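PDB 7ADK: lipoprotein from Mycoplasma mycoides subsp. capri, which is probably a membrane-anchored lipoprotein peptidase of the DUF31 family, related to the chymotrypsin-like proteases of clan PA. Local coordinates for residues S178-D183 with Y699-R704; L287-Y292 with S421-M426; L805-L810 with K854-T859. All blocks are in the same frame, centred on the assembly; numbering follows the deposited sequence.

Interaction 1: residues S178-D183 with Y699-R704; sequences SRFDYD and YQIGYR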
loop_
_atom_site.group_PDB
_atom_site.type_symbol
_atom_site.label_atom_id
_atom_site.label_comp_id
_atom_site.label_asym_id
_atom_site.label_seq_id
_atom_site.Cartn_x
_atom_site.Cartn_y
_atom_site.Cartn_z
ATOM N N SER B 178 41.083 9.475 -0.157
ATOM C CA SER B 178 41.031 10.259 -1.402
ATOM C C SER B 178 39.650 10.287 -2.080
ATOM O O SER B 178 39.336 11.253 -2.774
ATOM C CB SER B 178 42.117 9.792 -2.363
ATOM O OG SER B 178 41.949 8.447 -2.719
ATOM N N ARG B 179 38.796 9.276 -1.861
ATOM C CA ARG B 179 37.353 9.323 -2.162
ATOM C C ARG B 179 36.640 10.407 -1.358
ATOM O O ARG B 179 35.904 11.187 -1.950
ATOM C CB ARG B 179 36.685 7.971 -1.892
ATOM C CG ARG B 179 36.937 6.923 -2.975
ATOM C CD ARG B 179 36.241 5.619 -2.606
ATOM N NE ARG B 179 36.429 4.569 -3.609
ATOM C CZ ARG B 179 36.152 3.294 -3.440
ATOM N NH1 ARG B 179 35.579 2.827 -2.382
ATOM N NH2 ARG B 179 36.467 2.433 -4.346
ATOM N N PHE B 180 36.907 10.515 -0.056
ATOM C CA PHE B 180 36.320 11.574 0.766
ATOM C C PHE B 180 36.692 12.976 0.283
ATOM O O PHE B 180 35.814 13.806 0.107
ATOM C CB PHE B 180 36.715 11.437 2.233
ATOM C CG PHE B 180 36.198 12.578 3.080
ATOM C CD1 PHE B 180 34.898 12.535 3.605
ATOM C CD2 PHE B 180 37.030 13.669 3.391
ATOM C CE1 PHE B 180 34.444 13.558 4.449
ATOM C CE2 PHE B 180 36.586 14.678 4.259
ATOM C CZ PHE B 180 35.289 14.623 4.789
ATOM N N ASP B 181 37.964 13.261 0.016
ATOM C CA ASP B 181 38.398 14.580 -0.451
ATOM C C ASP B 181 37.713 15.025 -1.760
ATOM O O ASP B 181 37.543 16.225 -1.983
ATOM C CB ASP B 181 39.921 14.585 -0.630
ATOM C CG ASP B 181 40.761 14.464 0.644
ATOM O OD1 ASP B 181 41.984 14.230 0.503
ATOM O OD2 ASP B 181 40.258 14.672 1.767
ATOM N N TYR B 182 37.263 14.089 -2.602
ATOM C CA TYR B 182 36.466 14.386 -3.793
ATOM C C TYR B 182 35.009 14.767 -3.459
ATOM O O TYR B 182 34.494 15.777 -3.945
ATOM C CB TYR B 182 36.534 13.181 -4.732
ATOM C CG TYR B 182 35.826 13.403 -6.049
ATOM C CD1 TYR B 182 36.494 14.069 -7.088
ATOM C CD2 TYR B 182 34.477 13.030 -6.203
ATOM C CE1 TYR B 182 35.812 14.372 -8.275
ATOM C CE2 TYR B 182 33.788 13.344 -7.386
ATOM C CZ TYR B 182 34.456 14.030 -8.418
ATOM O OH TYR B 182 33.789 14.422 -9.527
ATOM N N ASP B 183 34.350 13.977 -2.611
ATOM C CA ASP B 183 32.972 14.190 -2.168
ATOM C C ASP B 183 32.824 15.378 -1.213
ATOM O O ASP B 183 31.837 16.100 -1.282
ATOM C CB ASP B 183 32.439 12.927 -1.483
ATOM C CG ASP B 183 32.327 11.698 -2.380
ATOM O OD1 ASP B 183 32.058 11.864 -3.587
ATOM O OD2 ASP B 183 32.454 10.565 -1.866
ATOM N N TYR B 699 27.531 6.432 2.428
ATOM C CA TYR B 699 28.508 7.444 2.000
ATOM C C TYR B 699 27.933 8.872 2.177
ATOM O O TYR B 699 28.168 9.761 1.367
ATOM C CB TYR B 699 29.008 7.138 0.567
ATOM C CG TYR B 699 29.948 5.949 0.369
ATOM C CD1 TYR B 699 29.572 4.643 0.747
ATOM C CD2 TYR B 699 31.196 6.138 -0.261
ATOM C CE1 TYR B 699 30.433 3.554 0.521
ATOM C CE2 TYR B 699 32.051 5.049 -0.512
ATOM C CZ TYR B 699 31.671 3.751 -0.116
ATOM O OH TYR B 699 32.472 2.696 -0.397
ATOM N N GLN B 700 27.148 9.124 3.223
ATOM C CA GLN B 700 26.736 10.469 3.642
ATOM C C GLN B 700 27.903 11.227 4.309
ATOM O O GLN B 700 28.543 10.695 5.214
ATOM C CB GLN B 700 25.522 10.363 4.582
ATOM C CG GLN B 700 24.470 11.448 4.345
ATOM C CD GLN B 700 24.848 12.815 4.864
ATOM O OE1 GLN B 700 25.158 13.012 6.020
ATOM N NE2 GLN B 700 24.823 13.829 4.044
ATOM N N ILE B 701 28.201 12.460 3.875
ATOM C CA ILE B 701 29.313 13.248 4.433
ATOM C C ILE B 701 28.933 13.920 5.757
ATOM O O ILE B 701 29.735 13.969 6.683
ATOM C CB ILE B 701 29.796 14.288 3.399
ATOM C CG1 ILE B 701 30.347 13.649 2.112
ATOM C CG2 ILE B 701 30.809 15.281 3.983
ATOM C CD1 ILE B 701 31.667 12.918 2.251
ATOM N N GLY B 702 27.710 14.435 5.872
ATOM C CA GLY B 702 27.289 15.289 6.980
ATOM C C GLY B 702 27.365 14.628 8.344
ATOM O O GLY B 702 27.901 15.209 9.280
ATOM N N TYR B 703 26.829 13.419 8.478
ATOM C CA TYR B 703 26.847 12.671 9.736
ATOM C C TYR B 703 28.181 11.972 10.053
ATOM O O TYR B 703 28.417 11.632 11.212
ATOM C CB TYR B 703 25.705 11.654 9.718
ATOM C CG TYR B 703 24.307 12.223 9.837
ATOM C CD1 TYR B 703 23.996 13.061 10.917
ATOM C CD2 TYR B 703 23.300 11.862 8.930
ATOM C CE1 TYR B 703 22.698 13.564 11.082
ATOM C CE2 TYR B 703 21.995 12.358 9.093
ATOM C CZ TYR B 703 21.691 13.221 10.162
ATOM O OH TYR B 703 20.445 13.738 10.297
ATOM N N ARG B 704 29.050 11.718 9.070
ATOM C CA ARG B 704 30.308 10.989 9.276
ATOM C C ARG B 704 31.314 11.780 10.114
ATOM O O ARG B 704 31.658 12.911 9.787
ATOM C CB ARG B 704 30.908 10.615 7.916
ATOM C CG ARG B 704 32.005 9.547 8.002
ATOM C CD ARG B 704 32.859 9.511 6.736
ATOM N NE ARG B 704 32.049 9.438 5.514
ATOM C CZ ARG B 704 32.488 9.258 4.287
ATOM N NH1 ARG B 704 33.721 8.992 4.007
ATOM N NH2 ARG B 704 31.665 9.316 3.289
#
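F180 and I701 form the apolar centre of this contact, which has no hydrogen bond between its two sides. CD1 and CE1 of the F180 ring meet the delta methyl of I701, with CD1 of F180 and CD1 of I701 3.5 Å apart. F180 has CG anti to its backbone N (chi1 176°), a torsion that carries the ring off the helix and onto the loop. One turn along, D183 adds only a methylene, its CB lying 3.8 Å from CD1 of I701.

Two arginines give the contact its polar-aromatic side. CD1 of F180 sits over one face of the R704 guanidinium, 3.8 Å from NH1; ring and guanidinium planes are 60° apart, too far from parallel for a stack, and the side chains slide past each other in opposite directions. NH1 of R704 is hydrogen-bonded to the carbonyl of I707. R179, extended from CG to NE, runs obliquely to Y699, its NH1 3.7 Å from OH of Y699 in a loose approach; its bonds go to Q176, T172 and Y171.

D183 turns its carboxylate to the hydroxyls of Y161 and Y171. Its OD2 is 5.4 Å from NH2 of R704, which may add a weak attraction but is not a salt bridge. Within the loop, Y703 N bonds to OE1 of Q700 at 3.0 Å, beside residues 701-703, whose backbone angles are helical although the regular bonds are lacking.

The arrangement is a helix-on-loop packing: helix 176-192 lies against the connection between helix 688-691 and strand 712-714, whose Q700 and Y703 rest on strand 783-792.

Interaction 2: residues L287-Y292 with S421-M426; sequences LPNEEY and SESGTM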
loop_
_atom_site.group_PDB
_atom_site.type_symbol
_atom_site.label_atom_id
_atom_site.label_comp_id
_atom_site.label_asym_id
_atom_site.label_seq_id
_atom_site.Cartn_x
_atom_site.Cartn_y
_atom_site.Cartn_z
ATOM N N LEU B 287 10.302 -9.128 17.088
ATOM C CA LEU B 287 8.950 -9.585 16.950
ATOM C C LEU B 287 8.005 -8.389 16.981
ATOM O O LEU B 287 7.287 -8.220 15.988
ATOM C CB LEU B 287 8.677 -10.820 17.866
ATOM C CG LEU B 287 8.558 -10.718 19.401
ATOM C CD1 LEU B 287 7.132 -10.414 19.852
ATOM C CD2 LEU B 287 8.905 -12.047 20.046
ATOM N N PRO B 288 7.993 -7.523 18.011
ATOM C CA PRO B 288 6.851 -6.703 18.226
ATOM C C PRO B 288 7.007 -5.285 17.691
ATOM O O PRO B 288 7.887 -4.513 18.085
ATOM C CB PRO B 288 6.635 -6.728 19.727
ATOM C CG PRO B 288 7.986 -7.055 20.341
ATOM C CD PRO B 288 8.885 -7.315 19.132
ATOM N N ASN B 289 6.101 -4.949 16.794
ATOM C CA ASN B 289 5.644 -3.596 16.620
ATOM C C ASN B 289 4.832 -3.368 17.903
ATOM O O ASN B 289 3.909 -4.131 18.178
ATOM C CB ASN B 289 4.752 -3.590 15.382
ATOM C CG ASN B 289 4.063 -2.279 15.096
ATOM O OD1 ASN B 289 4.332 -1.250 15.682
ATOM N ND2 ASN B 289 3.157 -2.278 14.157
ATOM N N GLU B 290 5.220 -2.424 18.745
ATOM C CA GLU B 290 4.578 -2.238 20.053
ATOM C C GLU B 290 3.909 -0.878 20.187
ATOM O O GLU B 290 4.365 0.115 19.612
ATOM C CB GLU B 290 5.554 -2.545 21.201
ATOM C CG GLU B 290 6.803 -1.650 21.172
ATOM C CD GLU B 290 7.413 -1.358 22.549
ATOM O OE1 GLU B 290 6.962 -1.940 23.567
ATOM O OE2 GLU B 290 8.336 -0.511 22.608
ATOM N N GLU B 291 2.834 -0.850 20.974
ATOM C CA GLU B 291 2.009 0.315 21.273
ATOM C C GLU B 291 1.808 0.443 22.788
ATOM O O GLU B 291 1.493 -0.539 23.458
ATOM C CB GLU B 291 0.637 0.222 20.579
ATOM C CG GLU B 291 0.636 0.107 19.040
ATOM C CD GLU B 291 0.253 -1.295 18.507
ATOM O OE1 GLU B 291 0.905 -2.297 18.862
ATOM O OE2 GLU B 291 -0.708 -1.400 17.704
ATOM N N TYR B 292 1.923 1.658 23.319
ATOM C CA TYR B 292 1.501 2.022 24.670
ATOM C C TYR B 292 0.437 3.119 24.599
ATOM O O TYR B 292 0.722 4.188 24.069
ATOM C CB TYR B 292 2.695 2.528 25.481
ATOM C CG TYR B 292 3.813 1.534 25.667
ATOM C CD1 TYR B 292 3.577 0.395 26.441
ATOM C CD2 TYR B 292 5.068 1.730 25.053
ATOM C CE1 TYR B 292 4.582 -0.548 26.656
ATOM C CE2 TYR B 292 6.069 0.749 25.231
ATOM C CZ TYR B 292 5.829 -0.383 26.027
ATOM O OH TYR B 292 6.750 -1.364 26.131
ATOM N N SER B 421 -1.265 7.042 21.240
ATOM C CA SER B 421 -0.285 5.952 21.379
ATOM C C SER B 421 1.152 6.457 21.266
ATOM O O SER B 421 1.518 7.093 20.276
ATOM C CB SER B 421 -0.480 4.855 20.322
ATOM O OG SER B 421 -1.810 4.379 20.281
ATOM N N GLU B 422 2.014 6.096 22.211
ATOM C CA GLU B 422 3.429 5.935 21.885
ATOM C C GLU B 422 3.579 4.613 21.113
ATOM O O GLU B 422 3.002 3.605 21.525
ATOM C CB GLU B 422 4.282 5.955 23.153
ATOM C CG GLU B 422 5.784 5.742 22.873
ATOM C CD GLU B 422 6.360 6.699 21.831
ATOM O OE1 GLU B 422 6.122 7.912 21.961
ATOM O OE2 GLU B 422 6.999 6.219 20.862
ATOM N N SER B 423 4.300 4.579 19.994
ATOM C CA SER B 423 4.557 3.331 19.277
ATOM C C SER B 423 5.935 3.296 18.628
ATOM O O SER B 423 6.410 4.273 18.044
ATOM C CB SER B 423 3.454 3.056 18.263
ATOM O OG SER B 423 3.740 1.858 17.572
ATOM N N GLY B 424 6.577 2.138 18.708
ATOM C CA GLY B 424 7.968 1.952 18.310
ATOM C C GLY B 424 8.252 0.511 17.933
ATOM O O GLY B 424 7.381 -0.182 17.395
ATOM N N THR B 425 9.477 0.043 18.122
ATOM C CA THR B 425 9.807 -1.345 17.831
ATOM C C THR B 425 10.784 -1.910 18.864
ATOM O O THR B 425 11.530 -1.173 19.516
ATOM C CB THR B 425 10.353 -1.472 16.405
ATOM O OG1 THR B 425 9.409 -0.959 15.502
ATOM C CG2 THR B 425 10.586 -2.915 15.974
ATOM N N MET B 426 10.754 -3.220 19.048
ATOM C CA MET B 426 11.635 -3.961 19.940
ATOM C C MET B 426 12.120 -5.260 19.303
ATOM O O MET B 426 11.528 -5.767 18.357
ATOM C CB MET B 426 10.955 -4.349 21.262
ATOM C CG MET B 426 10.101 -3.280 21.910
ATOM S SD MET B 426 9.808 -3.495 23.675
ATOM C CE MET B 426 8.583 -4.839 23.711
#
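This is an antiparallel strand pairing inside the large antiparallel sheet, where 289-293 runs between 421-433 and 461-467. The axes of 289-292 and 421-425 come within 4.6 Å, at 160° between their directions. Y292 and E422 form a hydrogen-bonded pair, with Y292 N to E422 O at 2.9 Å and E422 N to Y292 O at 3.0 Å. E290 and G424 form the next such pair: G424 N donates to E290 O at 3.1 Å, while the return bond is weak. Beyond them, M426 N reaches P288 O at 3.3 Å.

E290 O takes a second donor, S423 OG, at 2.8 Å; the hydroxyl comes in 36° out of the carbonyl plane, so the peptide oxygen is gripped by a main-chain N-H and a side chain. An antiparallel sheet of this kind is consistent with the beta-barrel architecture of the PA clan peptidases.

On the face carrying E290 and Y292, the E290 side chain crosses the M426 thioether chain at about a right angle. With chi1 at 59° and the chain extended beyond CG, its carboxylate lies beside the thioether, CD of E290 being 3.4 Å from SD of M426. The Y292 hydroxyl bonds weakly to OE1 of E290. P288 CG touches M426 CE at 4.1 Å. N289, E291 and T425 occupy the other face, where their polar ends find N480, K488 and Y637.

Interaction 3: residues L805-L810 with K854-T859; sequences LGQYDL and KFNNGT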
loop_
_atom_site.group_PDB
_atom_site.type_symbol
_atom_site.label_atom_id
_atom_site.label_comp_id
_atom_site.label_asym_id
_atom_site.label_seq_id
_atom_site.Cartn_x
_atom_site.Cartn_y
_atom_site.Cartn_z
ATOM N N LEU B 805 36.645 9.179 22.403
ATOM C CA LEU B 805 35.349 8.542 22.097
ATOM C C LEU B 805 34.825 7.704 23.278
ATOM O O LEU B 805 33.619 7.559 23.444
ATOM C CB LEU B 805 35.448 7.727 20.790
ATOM C CG LEU B 805 34.306 6.718 20.517
ATOM C CD1 LEU B 805 32.950 7.378 20.327
ATOM C CD2 LEU B 805 34.591 5.923 19.261
ATOM N N GLY B 806 35.702 7.178 24.126
ATOM C CA GLY B 806 35.342 6.351 25.272
ATOM C C GLY B 806 35.113 4.887 24.915
ATOM O O GLY B 806 34.375 4.558 23.988
ATOM N N GLN B 807 35.713 3.992 25.695
ATOM C CA GLN B 807 35.570 2.547 25.543
ATOM C C GLN B 807 34.537 2.007 26.535
ATOM O O GLN B 807 34.669 2.171 27.748
ATOM C CB GLN B 807 36.944 1.908 25.746
ATOM C CG GLN B 807 36.915 0.385 25.613
ATOM C CD GLN B 807 38.150 -0.227 26.219
ATOM O OE1 GLN B 807 38.153 -0.593 27.380
ATOM N NE2 GLN B 807 39.238 -0.325 25.499
ATOM N N TYR B 808 33.513 1.339 26.021
ATOM C CA TYR B 808 32.367 0.904 26.797
ATOM C C TYR B 808 31.662 -0.293 26.158
ATOM O O TYR B 808 31.688 -0.481 24.949
ATOM C CB TYR B 808 31.403 2.091 26.999
ATOM C CG TYR B 808 30.649 2.586 25.781
ATOM C CD1 TYR B 808 31.125 3.673 25.032
ATOM C CD2 TYR B 808 29.432 1.983 25.428
ATOM C CE1 TYR B 808 30.407 4.130 23.917
ATOM C CE2 TYR B 808 28.722 2.426 24.309
ATOM C CZ TYR B 808 29.213 3.490 23.540
ATOM O OH TYR B 808 28.563 3.880 22.415
ATOM N N ASP B 809 30.964 -1.071 26.972
ATOM C CA ASP B 809 29.967 -2.032 26.523
ATOM C C ASP B 809 28.740 -1.905 27.425
ATOM O O ASP B 809 28.840 -2.103 28.634
ATOM C CB ASP B 809 30.594 -3.426 26.518
ATOM C CG ASP B 809 29.696 -4.507 25.922
ATOM O OD1 ASP B 809 28.460 -4.421 26.075
ATOM O OD2 ASP B 809 30.259 -5.448 25.323
ATOM N N LEU B 810 27.598 -1.514 26.868
ATOM C CA LEU B 810 26.371 -1.277 27.634
ATOM C C LEU B 810 25.449 -2.505 27.751
ATOM O O LEU B 810 24.406 -2.424 28.388
ATOM C CB LEU B 810 25.717 0.078 27.282
ATOM C CG LEU B 810 25.528 0.468 25.817
ATOM C CD1 LEU B 810 24.527 -0.453 25.161
ATOM C CD2 LEU B 810 25.060 1.904 25.709
ATOM N N LYS B 854 35.777 -9.077 27.068
ATOM C CA LYS B 854 36.787 -8.294 27.798
ATOM C C LYS B 854 37.465 -7.265 26.879
ATOM O O LYS B 854 37.297 -7.299 25.668
ATOM C CB LYS B 854 37.821 -9.221 28.441
ATOM C CG LYS B 854 37.237 -10.092 29.557
ATOM C CD LYS B 854 38.334 -11.004 30.119
ATOM C CE LYS B 854 37.796 -12.075 31.069
ATOM N NZ LYS B 854 37.409 -11.571 32.365
ATOM N N PHE B 855 38.222 -6.340 27.448
ATOM C CA PHE B 855 38.983 -5.313 26.733
ATOM C C PHE B 855 40.465 -5.336 27.131
ATOM O O PHE B 855 40.808 -5.717 28.249
ATOM C CB PHE B 855 38.414 -3.927 27.035
ATOM C CG PHE B 855 37.052 -3.589 26.486
ATOM C CD1 PHE B 855 36.915 -3.120 25.171
ATOM C CD2 PHE B 855 35.927 -3.643 27.321
ATOM C CE1 PHE B 855 35.664 -2.703 24.698
ATOM C CE2 PHE B 855 34.679 -3.224 26.850
ATOM C CZ PHE B 855 34.551 -2.750 25.541
ATOM N N ASN B 856 41.327 -4.848 26.230
ATOM C CA ASN B 856 42.765 -4.577 26.390
ATOM C C ASN B 856 43.673 -5.794 26.655
ATOM O O ASN B 856 44.692 -5.924 25.974
ATOM C CB ASN B 856 42.989 -3.438 27.410
ATOM C CG ASN B 856 42.435 -2.106 26.944
ATOM O OD1 ASN B 856 41.406 -1.621 27.389
ATOM N ND2 ASN B 856 43.082 -1.482 25.990
ATOM N N ASN B 857 43.339 -6.701 27.581
ATOM C CA ASN B 857 44.060 -7.973 27.718
ATOM C C ASN B 857 43.684 -8.940 26.581
ATOM O O ASN B 857 44.550 -9.623 26.042
ATOM C CB ASN B 857 43.881 -8.564 29.130
ATOM C CG ASN B 857 42.533 -9.212 29.434
ATOM O OD1 ASN B 857 41.482 -8.823 28.957
ATOM N ND2 ASN B 857 42.527 -10.234 30.252
ATOM N N GLY B 858 42.418 -8.923 26.149
ATOM C CA GLY B 858 41.973 -9.418 24.849
ATOM C C GLY B 858 41.802 -8.267 23.860
ATOM O O GLY B 858 40.895 -7.458 24.003
ATOM N N THR B 859 42.678 -8.178 22.866
ATOM C CA THR B 859 42.599 -7.214 21.753
ATOM C C THR B 859 41.922 -7.782 20.498
ATOM O O THR B 859 41.588 -7.015 19.597
ATOM C CB THR B 859 43.991 -6.686 21.384
ATOM O OG1 THR B 859 44.805 -7.754 20.980
ATOM C CG2 THR B 859 44.685 -5.980 22.535
#
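Q807 and F855 have the closest backbones of the two segments, yet their CA atoms are 8.7 Å apart and no main-chain bond joins strand 807-809 to the loop 854-859; side chains do the bridging. The Q807 side chain leaves its strand extended, CG anti to the backbone N (chi1 180°), and lies over one face of the F855 ring. Amide and ring planes are 6° apart, a true amide-on-aromatic stack in which CD of Q807 is 3.3 Å from CD1 of F855. The CG methylene sits over the same face, 3.8 Å from the ring centroid, as a CH-pi contact. F855 runs antiparallel to the glutamine, bringing its far rim up to the strand: CZ is 3.7 Å from Y808 O, and CE2 is 4.1 Å from CB of D809, both partners lying near the ring plane.

Past the ring, NE2 of Q807 donates to OD1 of N856 at 3.2 Å, with an N-H...O angle of 159°. The acceptor lies in the plane of the Q807 amide, but the donor approaches from above the N856 carbonyl plane. N856 reaches this position from a tight turn with positive phi, in which N857 N bonds to F855 O at 2.8 Å, as in a classic gamma turn.

OE1 of Q807 accepts from K816 N, so its amide is held at both ends and the stack is fixed in rotation. Outside the two segments, R790 makes a cation-pi contact with F855 and also pairs with the buried D809; its charge probably polarises the ring, coupling the aromatic contact to that carboxylate.

How the interactions relate
Interaction 2 is nested along the chain within the long loop closed by interaction 1, whereas interaction 3 follows both. None of them touch: interactions 1 and 3 are the nearest pair, with nearest atoms about 11 Å apart and centres 28 Å apart. They share a neighbour in strand 783-792, since Q700 and Y703 of interaction 1 rest on it and strand 807-809 of interaction 3 pairs with it. Interaction 3 brings loop 854-859 onto strand 807-809, while interaction 1 joins helix 176-192 to a loop that in turn rests on the mixed sheet. Interaction 2 instead builds the antiparallel sheet, its centre 35 Å from interaction 1 and 32 Å from interaction 3, mainly by main-chain bonds.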